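Local coordinates for methyltransferase (Pyrococcus horikoshii, PDB 1IXK), which probably transfers methyl groups from S-adenosyl-L-methionine to carbon 5 of cytidines in RNA, probably tRNA, at residues Pro110-Asp115 with Thr133-Gln138; Gly119-Asp124 with Leu184-Asp189; Met140-Val145 with Leu166-Val171; Val145-Asp150 with Ile172-Ser177; Ile241-Thr246 with Ile309-Lys314. All blocks are in the same frame, centred on the assembly; numbering follows the deposited sequence.

All five contacts lie in the Rossmann-like methyltransferase domain and illustrate how such a fold is assembled around one mixed sheet. Contact 1 pairs helices 105-114 and 131-139 on a face of that sheet. Contact 2 joins strands 121-124 and 188-194, contact 4 the parallel strands 145-149 and 171-174, and contact 5 the antiparallel strands 240-246 and 307-314; contacts 4 and 5 have centres about 19 Å apart and do not touch. Contact 3 ties the loops leading into the strands of contact 4, sharing Val-145. Along the chain, contacts 3 and 4 form between the halves of contact 2, and contact 5 comes last. Together they build the framework whose strand ends probably form the S-adenosyl-L-methionine site.

Contact 1: Pro110-Asp115 with Thr133-Gln138; sequences PPVALD and TSYLAQ
Two helices of the Rossmann-like domain, 105-114 and 131-139, meet where Pro-111 fits against Tyr-135 and Leu-136. The first helix bends right here, the nitrogens of Pro-110 and Pro-111 making no bond to the preceding turn. The CB of Pro-111 rests 3.8 Å from the CB of Tyr-135, the two side chains crossing at about a right angle, while its CG reaches the ring carbon CD1 of Tyr-135. One residue on, Val-112 CG2, anti to the carbonyl carbon with chi1 at 177°, faces the phenol end of the same ring, 3.5 Å from Tyr-135 CZ. The Tyr-135 hydroxyl itself is hydrogen-bonded to Glu-78. The segments 110-114 and 133-138 run 35° apart, their axes 9.1 Å apart at closest, in a layer packed on the central sheet as in other class I methyltransferases. Leu-136 supplies the sheet-facing contact: its CD2 lies 3.8 Å from Pro-111 CA and meets Leu-114 CD2 at 4.1 Å. Beneath, both leucines press on Leu-192 of strand 188-194. Helix 131-139 follows the glycine-rich loop predicted to bind S-adenosyl-L-methionine, and Pro-111 lies close to Lys-132 of that predicted site.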
# COMPACT_ATOMS: atom_id res chain seq x y z
N PRO A 110 -0.85 2.44 3.98
CA PRO A 110 -2.30 2.33 3.80
C PRO A 110 -3.13 2.07 5.05
O PRO A 110 -4.08 2.81 5.34
CB PRO A 110 -2.43 1.22 2.75
CG PRO A 110 -1.22 1.43 1.91
CD PRO A 110 -0.14 1.64 2.97
N PRO A 111 -2.80 1.02 5.83
CA PRO A 111 -3.59 0.76 7.03
C PRO A 111 -3.57 1.93 8.02
O PRO A 111 -4.60 2.28 8.59
CB PRO A 111 -2.92 -0.48 7.64
CG PRO A 111 -2.21 -1.11 6.49
CD PRO A 111 -1.71 0.04 5.68
N VAL A 112 -2.39 2.50 8.22
CA VAL A 112 -2.25 3.62 9.15
C VAL A 112 -3.04 4.83 8.66
O VAL A 112 -3.72 5.50 9.44
CB VAL A 112 -0.76 3.99 9.33
CG1 VAL A 112 -0.63 5.20 10.25
CG2 VAL A 112 0.01 2.80 9.92
N ALA A 113 -2.95 5.11 7.36
CA ALA A 113 -3.69 6.24 6.79
C ALA A 113 -5.20 6.03 6.95
O ALA A 113 -5.93 6.98 7.23
CB ALA A 113 -3.34 6.40 5.31
N LEU A 114 -5.67 4.80 6.77
CA LEU A 114 -7.10 4.52 6.90
C LEU A 114 -7.54 4.76 8.34
O LEU A 114 -8.68 5.15 8.60
CB LEU A 114 -7.41 3.07 6.49
CG LEU A 114 -8.90 2.72 6.41
CD1 LEU A 114 -9.62 3.69 5.46
CD2 LEU A 114 -9.07 1.29 5.93
N ASP A 115 -6.63 4.50 9.27
CA ASP A 115 -6.87 4.74 10.69
C ASP A 115 -8.17 4.12 11.22
O ASP A 115 -9.01 4.83 11.78
CB ASP A 115 -6.89 6.25 10.94
CG ASP A 115 -6.73 6.62 12.41
OD1 ASP A 115 -7.14 7.74 12.77
OD2 ASP A 115 -6.18 5.81 13.19
N THR A 133 -3.97 -6.52 6.37
CA THR A 133 -5.18 -6.91 7.08
C THR A 133 -4.91 -7.03 8.57
O THR A 133 -5.72 -6.57 9.39
CB THR A 133 -5.73 -8.24 6.55
OG1 THR A 133 -5.78 -8.21 5.12
CG2 THR A 133 -7.14 -8.48 7.10
N SER A 134 -3.79 -7.63 8.94
CA SER A 134 -3.44 -7.78 10.35
C SER A 134 -3.05 -6.43 10.97
O SER A 134 -3.20 -6.22 12.17
CB SER A 134 -2.31 -8.81 10.52
OG SER A 134 -1.18 -8.51 9.72
N TYR A 135 -2.57 -5.51 10.14
CA TYR A 135 -2.22 -4.19 10.67
C TYR A 135 -3.54 -3.51 11.06
O TYR A 135 -3.64 -2.90 12.13
CB TYR A 135 -1.48 -3.36 9.61
CG TYR A 135 -0.59 -2.26 10.18
CD1 TYR A 135 0.47 -1.74 9.43
CD2 TYR A 135 -0.79 -1.77 11.48
CE1 TYR A 135 1.32 -0.76 9.96
CE2 TYR A 135 0.06 -0.78 12.02
CZ TYR A 135 1.11 -0.29 11.25
OH TYR A 135 1.96 0.67 11.76
N LEU A 136 -4.55 -3.62 10.19
CA LEU A 136 -5.85 -3.03 10.48
C LEU A 136 -6.37 -3.60 11.80
O LEU A 136 -6.92 -2.87 12.63
CB LEU A 136 -6.87 -3.36 9.38
CG LEU A 136 -6.61 -2.84 7.96
CD1 LEU A 136 -7.64 -3.44 7.01
CD2 LEU A 136 -6.67 -1.31 7.93
N ALA A 137 -6.19 -4.91 11.98
CA ALA A 137 -6.64 -5.57 13.20
C ALA A 137 -6.02 -5.02 14.48
O ALA A 137 -6.72 -4.82 15.46
CB ALA A 137 -6.38 -7.08 13.10
N GLN A 138 -4.71 -4.78 14.48
CA GLN A 138 -4.09 -4.27 15.70
C GLN A 138 -4.46 -2.81 15.93
O GLN A 138 -4.59 -2.37 17.07
CB GLN A 138 -2.56 -4.48 15.69
CG GLN A 138 -1.76 -3.68 14.68
CD GLN A 138 -0.27 -4.02 14.74
OE1 GLN A 138 0.14 -5.12 14.36
NE2 GLN A 138 0.54 -3.08 15.21

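Contact 2: Gly119-Asp124 with Leu184-Asp189; sequences GEIVAD and LNVEFD
Asp-189 grips the backbone of Ile-121 twice. Its carboxylate oxygen OD2 accepts the Ile-121 amide N at 2.8 Å, in an almost straight bond (173°) on the anti side of the carboxylate. Its own backbone N returns a bond to Ile-121 O, equally short at 2.8 Å and lying in the carbonyl plane. Next to this pair, the ring of Phe-188 is held between two aliphatic groups: Ala-123 CB sits over one face, 3.8 Å from the centroid in a CH-pi contact, and Val-186 CG1 lies across the opposite face toward the rim. Ile-121 CG2 fills the corner between them, 3.7 Å from Phe-188 CD1 and 3.8 Å from Val-186 CG1. In the next shell the carboxylates of Glu-120 and Asp-189 stack with planes only 12° apart. Each has its own lysine, Lys-190 and Lys-237 respectively, probably easing the closeness of like charges. The chain turns a corner at Asp-189 before continuing along strand 188-194. There strand 121-124 runs parallel to it, with backbone hydrogen bonds from Ala-123 to Lys-190 and Leu-192, while strand 145-149 flanks the other edge of strand 121-124 through Val-145 and Tyr-147.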
# COMPACT_ATOMS: atom_id res chain seq x y z
N GLY A 119 -14.12 -1.20 16.97
CA GLY A 119 -15.57 -1.25 16.82
C GLY A 119 -16.11 -0.96 15.42
O GLY A 119 -17.29 -1.20 15.15
N GLU A 120 -15.27 -0.46 14.53
CA GLU A 120 -15.75 -0.15 13.19
C GLU A 120 -15.88 -1.37 12.28
O GLU A 120 -15.29 -2.41 12.54
CB GLU A 120 -14.84 0.89 12.53
CG GLU A 120 -14.81 2.23 13.25
CD GLU A 120 -14.18 3.32 12.42
OE1 GLU A 120 -13.06 3.12 11.92
OE2 GLU A 120 -14.82 4.39 12.26
N ILE A 121 -16.69 -1.22 11.23
CA ILE A 121 -16.92 -2.27 10.24
C ILE A 121 -16.01 -1.91 9.08
O ILE A 121 -16.24 -0.93 8.37
CB ILE A 121 -18.38 -2.28 9.78
CG1 ILE A 121 -19.30 -2.40 11.01
CG2 ILE A 121 -18.62 -3.43 8.82
CD1 ILE A 121 -18.97 -3.59 11.90
N VAL A 122 -14.99 -2.73 8.87
CA VAL A 122 -13.97 -2.48 7.85
C VAL A 122 -13.82 -3.60 6.84
O VAL A 122 -14.11 -4.75 7.13
CB VAL A 122 -12.61 -2.26 8.55
CG1 VAL A 122 -11.52 -1.95 7.54
CG2 VAL A 122 -12.73 -1.12 9.57
N ALA A 123 -13.37 -3.24 5.64
CA ALA A 123 -13.13 -4.23 4.59
C ALA A 123 -11.76 -4.01 3.95
O ALA A 123 -11.35 -2.87 3.71
CB ALA A 123 -14.22 -4.15 3.52
N ASP A 124 -11.05 -5.10 3.70
CA ASP A 124 -9.76 -5.03 3.01
C ASP A 124 -10.10 -5.64 1.65
O ASP A 124 -10.43 -6.82 1.57
CB ASP A 124 -8.70 -5.89 3.71
CG ASP A 124 -7.32 -5.71 3.10
OD1 ASP A 124 -7.24 -5.27 1.93
OD2 ASP A 124 -6.31 -6.02 3.79
N LEU A 184 -22.82 -8.77 0.25
CA LEU A 184 -22.88 -8.95 1.70
C LEU A 184 -23.95 -8.07 2.32
O LEU A 184 -24.39 -8.31 3.45
CB LEU A 184 -21.53 -8.60 2.33
CG LEU A 184 -20.32 -9.54 2.18
CD1 LEU A 184 -19.98 -9.75 0.72
CD2 LEU A 184 -19.15 -8.93 2.92
N ASN A 185 -24.39 -7.06 1.57
CA ASN A 185 -25.40 -6.12 2.06
C ASN A 185 -24.95 -5.49 3.38
O ASN A 185 -25.76 -5.26 4.27
CB ASN A 185 -26.74 -6.83 2.25
CG ASN A 185 -27.48 -7.04 0.94
OD1 ASN A 185 -28.54 -7.66 0.91
ND2 ASN A 185 -26.92 -6.53 -0.14
N VAL A 186 -23.66 -5.23 3.48
CA VAL A 186 -23.09 -4.61 4.67
C VAL A 186 -22.61 -3.20 4.33
O VAL A 186 -22.07 -2.97 3.25
CB VAL A 186 -21.89 -5.42 5.21
CG1 VAL A 186 -21.19 -4.66 6.32
CG2 VAL A 186 -22.37 -6.77 5.72
N GLU A 187 -22.83 -2.26 5.24
CA GLU A 187 -22.40 -0.87 5.05
C GLU A 187 -21.10 -0.72 5.85
O GLU A 187 -21.07 -1.03 7.04
CB GLU A 187 -23.46 0.10 5.59
CG GLU A 187 -23.85 -0.16 7.04
CD GLU A 187 -24.51 -1.52 7.24
OE1 GLU A 187 -25.61 -1.74 6.69
OE2 GLU A 187 -23.93 -2.37 7.95
N PHE A 188 -20.05 -0.23 5.20
CA PHE A 188 -18.75 -0.10 5.84
C PHE A 188 -18.36 1.28 6.32
O PHE A 188 -18.70 2.28 5.70
CB PHE A 188 -17.66 -0.62 4.89
CG PHE A 188 -17.74 -2.09 4.64
CD1 PHE A 188 -17.06 -2.99 5.46
CD2 PHE A 188 -18.51 -2.59 3.59
CE1 PHE A 188 -17.15 -4.36 5.25
CE2 PHE A 188 -18.61 -3.96 3.37
CZ PHE A 188 -17.93 -4.85 4.20
N ASP A 189 -17.62 1.32 7.43
CA ASP A 189 -17.11 2.57 7.98
C ASP A 189 -15.82 2.93 7.26
O ASP A 189 -15.56 4.09 6.96
CB ASP A 189 -16.77 2.43 9.48
CG ASP A 189 -17.99 2.23 10.35
OD1 ASP A 189 -18.92 3.05 10.26
OD2 ASP A 189 -18.00 1.25 11.13

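Contact 3: Met140-Val145 with Leu166-Val171; sequences MRNDGV and LGVLNV
Asn-142 clasps the loop after helix 153-166 with both ends of its amide, and this pair of hydrogen bonds forms the tight part of the contact. Its OD1 accepts the backbone N of Leu-169 at 2.7 Å, nearly straight at the hydrogen (172°), although the donor stands well above the carbonyl plane. Its ND2 gives a hydrogen to Gly-167 O at 2.9 Å, with that oxygen close to the plane of the amide, so the two bonds fix the rotation of the flat group. Trimmed to an alanine, this position would probably leave Leu-169 N and Gly-167 O without these mates. Both loops follow Schellman motifs, closing at Arg-141 and Gly-167, and a type I' turn from Met-140 to Asp-143 presents the asparagine. In the Rossmann-like fold these are the links from helices 131-139 and 153-166 into the neighbouring parallel strands 145-149 and 171-174. Buried Asn-170 bridges back the other way: its ND2 donates to Asp-143 O at 3.0 Å, and CB packs 3.5 Å from Gly-144 O. The selenomethionine Met-140 borders this amide through CB, 3.9 Å from Asn-170 ND2, and Ala-137 of helix 131-139 lies against Asn-170 as well. The outer side is looser. There the side chain of exposed Leu-169 makes slacker contacts with the asparagine, CB 3.7 Å from Asn-142 OD1 and CG beside Asn-142 ND2, while the CB of exposed Asp-143 points away from the other loop and its OD1 accepts a weak bond from Gly-144 N.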
# COMPACT_ATOMS: atom_id res chain seq x y z
N MSE A 140 -7.27 -1.64 15.31
CA MSE A 140 -8.63 -1.73 15.82
C MSE A 140 -8.66 -2.42 17.19
O MSE A 140 -9.71 -2.59 17.80
CB MSE A 140 -9.52 -2.50 14.83
CG MSE A 140 -9.65 -1.81 13.46
SE MSE A 140 -10.34 -2.85 12.12
CE MSE A 140 -12.02 -2.84 12.55
N ARG A 141 -7.48 -2.82 17.67
CA ARG A 141 -7.34 -3.48 18.96
C ARG A 141 -8.29 -4.68 19.13
O ARG A 141 -8.93 -4.85 20.17
CB ARG A 141 -7.56 -2.47 20.08
CG ARG A 141 -6.57 -1.31 20.00
CD ARG A 141 -6.76 -0.30 21.11
NE ARG A 141 -5.79 0.79 21.00
CZ ARG A 141 -5.65 1.77 21.89
NH1 ARG A 141 -6.43 1.80 22.96
NH2 ARG A 141 -4.73 2.70 21.71
N ASN A 142 -8.35 -5.50 18.09
CA ASN A 142 -9.19 -6.69 18.08
C ASN A 142 -10.67 -6.45 18.37
O ASN A 142 -11.36 -7.32 18.90
CB ASN A 142 -8.64 -7.75 19.05
CG ASN A 142 -7.80 -8.80 18.34
OD1 ASN A 142 -8.00 -9.08 17.16
ND2 ASN A 142 -6.86 -9.40 19.06
N ASP A 143 -11.14 -5.26 18.04
CA ASP A 143 -12.55 -4.91 18.23
C ASP A 143 -13.02 -4.54 16.84
O ASP A 143 -12.21 -4.32 15.95
CB ASP A 143 -12.70 -3.73 19.19
CG ASP A 143 -14.15 -3.38 19.46
OD1 ASP A 143 -15.02 -4.25 19.23
OD2 ASP A 143 -14.42 -2.25 19.92
N GLY A 144 -14.33 -4.49 16.63
CA GLY A 144 -14.85 -4.17 15.31
C GLY A 144 -14.77 -5.41 14.44
O GLY A 144 -14.60 -6.51 14.97
N VAL A 145 -14.89 -5.25 13.13
CA VAL A 145 -14.82 -6.39 12.22
C VAL A 145 -14.11 -6.03 10.92
O VAL A 145 -14.24 -4.91 10.42
CB VAL A 145 -16.23 -6.91 11.84
CG1 VAL A 145 -16.11 -8.17 10.98
CG2 VAL A 145 -17.04 -7.20 13.09
N LEU A 166 -0.51 -14.20 15.11
CA LEU A 166 -0.54 -12.80 15.53
C LEU A 166 -1.59 -12.49 16.59
O LEU A 166 -1.62 -11.40 17.14
CB LEU A 166 -0.77 -11.89 14.32
CG LEU A 166 0.31 -11.95 13.23
CD1 LEU A 166 -0.12 -11.15 12.01
CD2 LEU A 166 1.62 -11.42 13.78
N GLY A 167 -2.47 -13.46 16.87
CA GLY A 167 -3.50 -13.24 17.87
C GLY A 167 -4.63 -12.35 17.38
O GLY A 167 -5.31 -11.70 18.18
N VAL A 168 -4.84 -12.32 16.07
CA VAL A 168 -5.90 -11.51 15.47
C VAL A 168 -7.23 -12.25 15.59
O VAL A 168 -7.36 -13.39 15.13
CB VAL A 168 -5.59 -11.23 13.99
CG1 VAL A 168 -6.76 -10.50 13.34
CG2 VAL A 168 -4.31 -10.40 13.90
N LEU A 169 -8.23 -11.60 16.18
CA LEU A 169 -9.53 -12.23 16.41
C LEU A 169 -10.72 -11.61 15.69
O LEU A 169 -11.83 -12.15 15.75
CB LEU A 169 -9.83 -12.22 17.91
CG LEU A 169 -8.77 -12.82 18.85
CD1 LEU A 169 -9.13 -12.52 20.30
CD2 LEU A 169 -8.68 -14.31 18.60
N ASN A 170 -10.51 -10.48 15.01
CA ASN A 170 -11.63 -9.79 14.37
C ASN A 170 -11.70 -9.81 12.84
O ASN A 170 -12.40 -8.98 12.25
CB ASN A 170 -11.64 -8.34 14.85
CG ASN A 170 -10.41 -7.58 14.41
OD1 ASN A 170 -9.44 -8.18 13.94
ND2 ASN A 170 -10.43 -6.26 14.57
N VAL A 171 -11.00 -10.74 12.20
CA VAL A 171 -11.02 -10.81 10.74
C VAL A 171 -11.89 -11.97 10.26
O VAL A 171 -11.89 -13.05 10.85
CB VAL A 171 -9.59 -11.00 10.16
CG1 VAL A 171 -9.65 -11.10 8.63
CG2 VAL A 171 -8.70 -9.84 10.57

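Contact 4: Val145-Asp150 with Ile172-Ser177; sequences VIYAFD and ILFHSS
Phe-174 lies between Tyr-147 and Phe-149 in an aromatic cluster on one face of the parallel strands 145-149 and 171-174, the two strands of a beta-alpha-beta crossover through helix 153-166. Toward Phe-149 it turns an edge to the face in an offset edge-to-face pair, planes 65° apart and centroids 5.7 Å apart. Toward Tyr-147 the rings meet rim to rim, with Phe-174 CE2 3.3 Å from Tyr-147 CD2. Ile-172, its CG1 anti to the carbonyl carbon (chi1 -63°), runs alongside Tyr-147 and brings CD1 to 3.9 Å from the ring carbon CE2 of that tyrosine; the same methyl reaches Val-145 CG1. Leu-184 packs against Tyr-147 and Phe-174. On the other face, Ala-148 CB meets Leu-173 CD2 at 3.7 Å, and Leu-173 leans on Leu-156 and Arg-160 of helix 153-166. Between the faces, Ala-148 is bonded at both its N and O, to Ile-172 O and Phe-174 N, each at 2.9 Å. The ladder ends with Asp-150 N giving its hydrogen to Phe-174 O at 3.1 Å. Here the polar edge begins: Asp-150, predicted to bind S-adenosyl-L-methionine, has its CB pointing away from the neighbouring strand and its OD1 held by Asp-152 N and Arg-155. His-175, bonded to Val-151 O through NE2, lays the edge of its ring against the Asp-150 backbone, with CD2 3.2 Å from Asp-150 O.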
# COMPACT_ATOMS: atom_id res chain seq x y z
N VAL A 145 -14.89 -5.25 13.13
CA VAL A 145 -14.82 -6.39 12.22
C VAL A 145 -14.11 -6.03 10.92
O VAL A 145 -14.24 -4.91 10.42
CB VAL A 145 -16.23 -6.91 11.84
CG1 VAL A 145 -16.11 -8.17 10.98
CG2 VAL A 145 -17.04 -7.20 13.09
N ILE A 146 -13.35 -6.98 10.39
CA ILE A 146 -12.65 -6.77 9.13
C ILE A 146 -13.01 -7.88 8.17
O ILE A 146 -12.78 -9.05 8.47
CB ILE A 146 -11.13 -6.80 9.29
CG1 ILE A 146 -10.66 -5.66 10.19
CG2 ILE A 146 -10.47 -6.72 7.91
CD1 ILE A 146 -9.23 -5.84 10.68
N TYR A 147 -13.60 -7.52 7.03
CA TYR A 147 -13.94 -8.51 6.02
C TYR A 147 -12.83 -8.50 4.97
O TYR A 147 -12.41 -7.43 4.53
CB TYR A 147 -15.28 -8.16 5.34
CG TYR A 147 -16.50 -8.37 6.21
CD1 TYR A 147 -16.93 -7.38 7.09
CD2 TYR A 147 -17.21 -9.56 6.16
CE1 TYR A 147 -18.05 -7.57 7.90
CE2 TYR A 147 -18.34 -9.77 6.96
CZ TYR A 147 -18.75 -8.77 7.83
OH TYR A 147 -19.88 -8.96 8.60
N ALA A 148 -12.36 -9.68 4.57
CA ALA A 148 -11.31 -9.79 3.56
C ALA A 148 -11.69 -10.90 2.58
O ALA A 148 -12.41 -11.83 2.94
CB ALA A 148 -9.97 -10.09 4.22
N PHE A 149 -11.19 -10.79 1.35
CA PHE A 149 -11.50 -11.75 0.30
C PHE A 149 -10.25 -12.26 -0.43
O PHE A 149 -9.35 -11.49 -0.74
CB PHE A 149 -12.42 -11.10 -0.75
CG PHE A 149 -13.64 -10.43 -0.17
CD1 PHE A 149 -13.53 -9.25 0.56
CD2 PHE A 149 -14.91 -10.97 -0.38
CE1 PHE A 149 -14.66 -8.62 1.08
CE2 PHE A 149 -16.04 -10.34 0.13
CZ PHE A 149 -15.92 -9.17 0.86
N ASP A 150 -10.22 -13.56 -0.69
CA ASP A 150 -9.10 -14.17 -1.42
C ASP A 150 -9.67 -15.31 -2.26
O ASP A 150 -10.34 -16.20 -1.73
CB ASP A 150 -8.06 -14.74 -0.45
CG ASP A 150 -6.72 -15.01 -1.12
OD1 ASP A 150 -6.69 -15.30 -2.34
OD2 ASP A 150 -5.68 -14.95 -0.42
N ILE A 172 -12.64 -11.72 9.19
CA ILE A 172 -13.48 -12.74 8.58
C ILE A 172 -12.96 -12.89 7.15
O ILE A 172 -12.91 -11.91 6.40
CB ILE A 172 -14.97 -12.31 8.54
CG1 ILE A 172 -15.51 -12.14 9.96
CG2 ILE A 172 -15.79 -13.37 7.79
CD1 ILE A 172 -16.97 -11.76 10.03
N LEU A 173 -12.57 -14.10 6.78
CA LEU A 173 -12.03 -14.36 5.44
C LEU A 173 -13.01 -15.09 4.55
O LEU A 173 -13.50 -16.16 4.91
CB LEU A 173 -10.75 -15.18 5.54
CG LEU A 173 -9.55 -14.57 6.28
CD1 LEU A 173 -8.47 -15.64 6.45
CD2 LEU A 173 -9.03 -13.38 5.50
N PHE A 174 -13.28 -14.52 3.38
CA PHE A 174 -14.19 -15.15 2.43
C PHE A 174 -13.44 -15.65 1.21
O PHE A 174 -12.52 -14.99 0.72
CB PHE A 174 -15.27 -14.16 1.98
CG PHE A 174 -16.21 -13.74 3.06
CD1 PHE A 174 -16.64 -14.65 4.03
CD2 PHE A 174 -16.70 -12.44 3.10
CE1 PHE A 174 -17.54 -14.28 5.01
CE2 PHE A 174 -17.61 -12.06 4.09
CZ PHE A 174 -18.03 -12.98 5.04
N HIS A 175 -13.84 -16.81 0.70
CA HIS A 175 -13.21 -17.38 -0.48
C HIS A 175 -13.98 -16.86 -1.68
O HIS A 175 -14.85 -17.55 -2.22
CB HIS A 175 -13.29 -18.91 -0.45
CG HIS A 175 -12.57 -19.57 -1.59
ND1 HIS A 175 -12.91 -20.81 -2.06
CD2 HIS A 175 -11.54 -19.14 -2.35
CE1 HIS A 175 -12.11 -21.14 -3.06
NE2 HIS A 175 -11.27 -20.14 -3.26
N SER A 176 -13.66 -15.64 -2.08
CA SER A 176 -14.33 -14.99 -3.20
C SER A 176 -13.52 -13.74 -3.55
O SER A 176 -12.56 -13.40 -2.86
CB SER A 176 -15.75 -14.60 -2.78
OG SER A 176 -16.42 -13.83 -3.77
N SER A 177 -13.91 -13.06 -4.62
CA SER A 177 -13.25 -11.83 -5.04
C SER A 177 -13.90 -10.67 -4.30
O SER A 177 -15.11 -10.69 -4.06
CB SER A 177 -13.41 -11.63 -6.55
OG SER A 177 -13.05 -10.32 -6.93

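Contact 5: Ile241-Thr246 with Ile309-Lys314; sequences ILVYST and IAKIRK
Leu-242 O accepts the amide of Ile-312 at 2.8 Å, and Leu-242 N gives its hydrogen to Ile-312 O at the same distance, closing a hydrogen-bonded pair of the antiparallel strands 240-246 and 307-314. Tyr-244 and Ala-310 repeat it, Ala-310 N lying 2.8 Å from Tyr-244 O. Strand 307-314 lies antiparallel between 240-246 and 267-270, as the reversed strand of class I methyltransferase sheets does. The two faces differ in what they pack on. The face carrying Leu-242 and Ile-312 packs on Leu-229 of helix 215-235, and the Tyr-244 hydroxyl reaches Glu-253 O. The face of Ile-241, Val-243 and Ile-309 turns to helix 105-114. There Val-243 CG1, anti to the backbone N (chi1 165°), meets Ile-309 CD1 at 3.8 Å. Ile-241 spreads its branches over two long side chains: CG2 touches Lys-311 CG and CE, both at 3.9 Å, while CD1 lies 3.7 Å from Arg-313 CB. Replacing Ile-241 with an alanine would probably open a gap here and leave the aliphatic stems of Lys-311 and Arg-313 without the packing of CG2 and CD1. Lys-311 stretches out to bond Ala-113 O with NZ, and Arg-313 forms a salt bridge with Glu-268. Farther along, Ser-245 lies near Asp-194 of the predicted S-adenosyl-L-methionine site, and its CB stands 4.3 Å from Ile-309 CB.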
# COMPACT_ATOMS: atom_id res chain seq x y z
N ILE A 241 -14.65 6.39 5.00
CA ILE A 241 -13.34 6.62 4.41
C ILE A 241 -12.81 5.41 3.64
O ILE A 241 -12.94 4.27 4.08
CB ILE A 241 -12.29 6.95 5.50
CG1 ILE A 241 -12.79 8.09 6.38
CG2 ILE A 241 -10.94 7.29 4.84
CD1 ILE A 241 -12.95 9.41 5.67
N LEU A 242 -12.22 5.67 2.48
CA LEU A 242 -11.61 4.62 1.67
C LEU A 242 -10.20 5.07 1.34
O LEU A 242 -9.99 6.21 0.94
CB LEU A 242 -12.40 4.37 0.38
CG LEU A 242 -11.87 3.23 -0.51
CD1 LEU A 242 -13.01 2.62 -1.30
CD2 LEU A 242 -10.77 3.75 -1.44
N VAL A 243 -9.23 4.19 1.55
CA VAL A 243 -7.86 4.52 1.22
C VAL A 243 -7.49 3.68 0.02
O VAL A 243 -7.66 2.46 0.02
CB VAL A 243 -6.89 4.26 2.40
CG1 VAL A 243 -5.45 4.28 1.90
CG2 VAL A 243 -7.08 5.34 3.45
N TYR A 244 -7.03 4.36 -1.02
CA TYR A 244 -6.65 3.76 -2.28
C TYR A 244 -5.14 3.83 -2.43
O TYR A 244 -4.54 4.89 -2.28
CB TYR A 244 -7.33 4.54 -3.41
CG TYR A 244 -6.96 4.12 -4.82
CD1 TYR A 244 -5.79 4.56 -5.42
CD2 TYR A 244 -7.81 3.30 -5.55
CE1 TYR A 244 -5.48 4.21 -6.74
CE2 TYR A 244 -7.51 2.93 -6.86
CZ TYR A 244 -6.35 3.39 -7.45
OH TYR A 244 -6.09 3.04 -8.75
N SER A 245 -4.52 2.70 -2.74
CA SER A 245 -3.07 2.69 -2.91
C SER A 245 -2.62 1.69 -3.95
O SER A 245 -3.30 0.68 -4.20
CB SER A 245 -2.38 2.38 -1.57
OG SER A 245 -2.68 1.07 -1.11
N THR A 246 -1.48 1.97 -4.57
CA THR A 246 -0.91 1.08 -5.57
C THR A 246 0.61 1.17 -5.46
O THR A 246 1.15 2.05 -4.80
CB THR A 246 -1.23 1.50 -7.02
OG1 THR A 246 -0.36 2.58 -7.39
CG2 THR A 246 -2.68 1.96 -7.15
N ILE A 309 -0.79 6.86 -2.89
CA ILE A 309 -1.84 6.67 -1.92
C ILE A 309 -2.75 7.89 -1.85
O ILE A 309 -2.28 9.02 -1.91
CB ILE A 309 -1.27 6.40 -0.50
CG1 ILE A 309 -2.42 6.19 0.49
CG2 ILE A 309 -0.39 7.57 -0.07
CD1 ILE A 309 -1.97 5.74 1.88
N ALA A 310 -4.05 7.63 -1.73
CA ALA A 310 -5.04 8.70 -1.63
C ALA A 310 -6.07 8.35 -0.57
O ALA A 310 -6.48 7.19 -0.45
CB ALA A 310 -5.73 8.92 -2.97
N LYS A 311 -6.49 9.35 0.20
CA LYS A 311 -7.48 9.13 1.25
C LYS A 311 -8.78 9.80 0.82
O LYS A 311 -8.85 11.03 0.69
CB LYS A 311 -6.98 9.71 2.57
CG LYS A 311 -7.89 9.42 3.75
CD LYS A 311 -7.15 9.70 5.05
CE LYS A 311 -8.04 9.45 6.25
NZ LYS A 311 -7.23 9.37 7.50
N ILE A 312 -9.80 8.99 0.61
CA ILE A 312 -11.09 9.46 0.13
C ILE A 312 -12.22 9.43 1.16
O ILE A 312 -12.41 8.43 1.85
CB ILE A 312 -11.53 8.61 -1.09
CG1 ILE A 312 -10.44 8.65 -2.16
CG2 ILE A 312 -12.86 9.09 -1.62
CD1 ILE A 312 -10.69 7.70 -3.33
N ARG A 313 -12.96 10.54 1.27
CA ARG A 313 -14.10 10.60 2.18
C ARG A 313 -15.37 10.68 1.34
O ARG A 313 -15.45 11.48 0.40
CB ARG A 313 -14.01 11.83 3.10
CG ARG A 313 -15.20 11.93 4.06
CD ARG A 313 -15.10 13.10 5.03
NE ARG A 313 -16.33 13.19 5.82
CZ ARG A 313 -17.40 13.91 5.49
NH1 ARG A 313 -17.40 14.64 4.38
NH2 ARG A 313 -18.48 13.87 6.25
N LYS A 314 -16.36 9.85 1.65
CA LYS A 314 -17.62 9.84 0.91
C LYS A 314 -18.53 10.91 1.49
O LYS A 314 -18.73 10.97 2.70
CB LYS A 314 -18.28 8.46 1.00
CG LYS A 314 -19.57 8.30 0.19
CD LYS A 314 -20.01 6.83 0.19
CE LYS A 314 -21.32 6.62 -0.57
NZ LYS A 314 -21.71 5.17 -0.59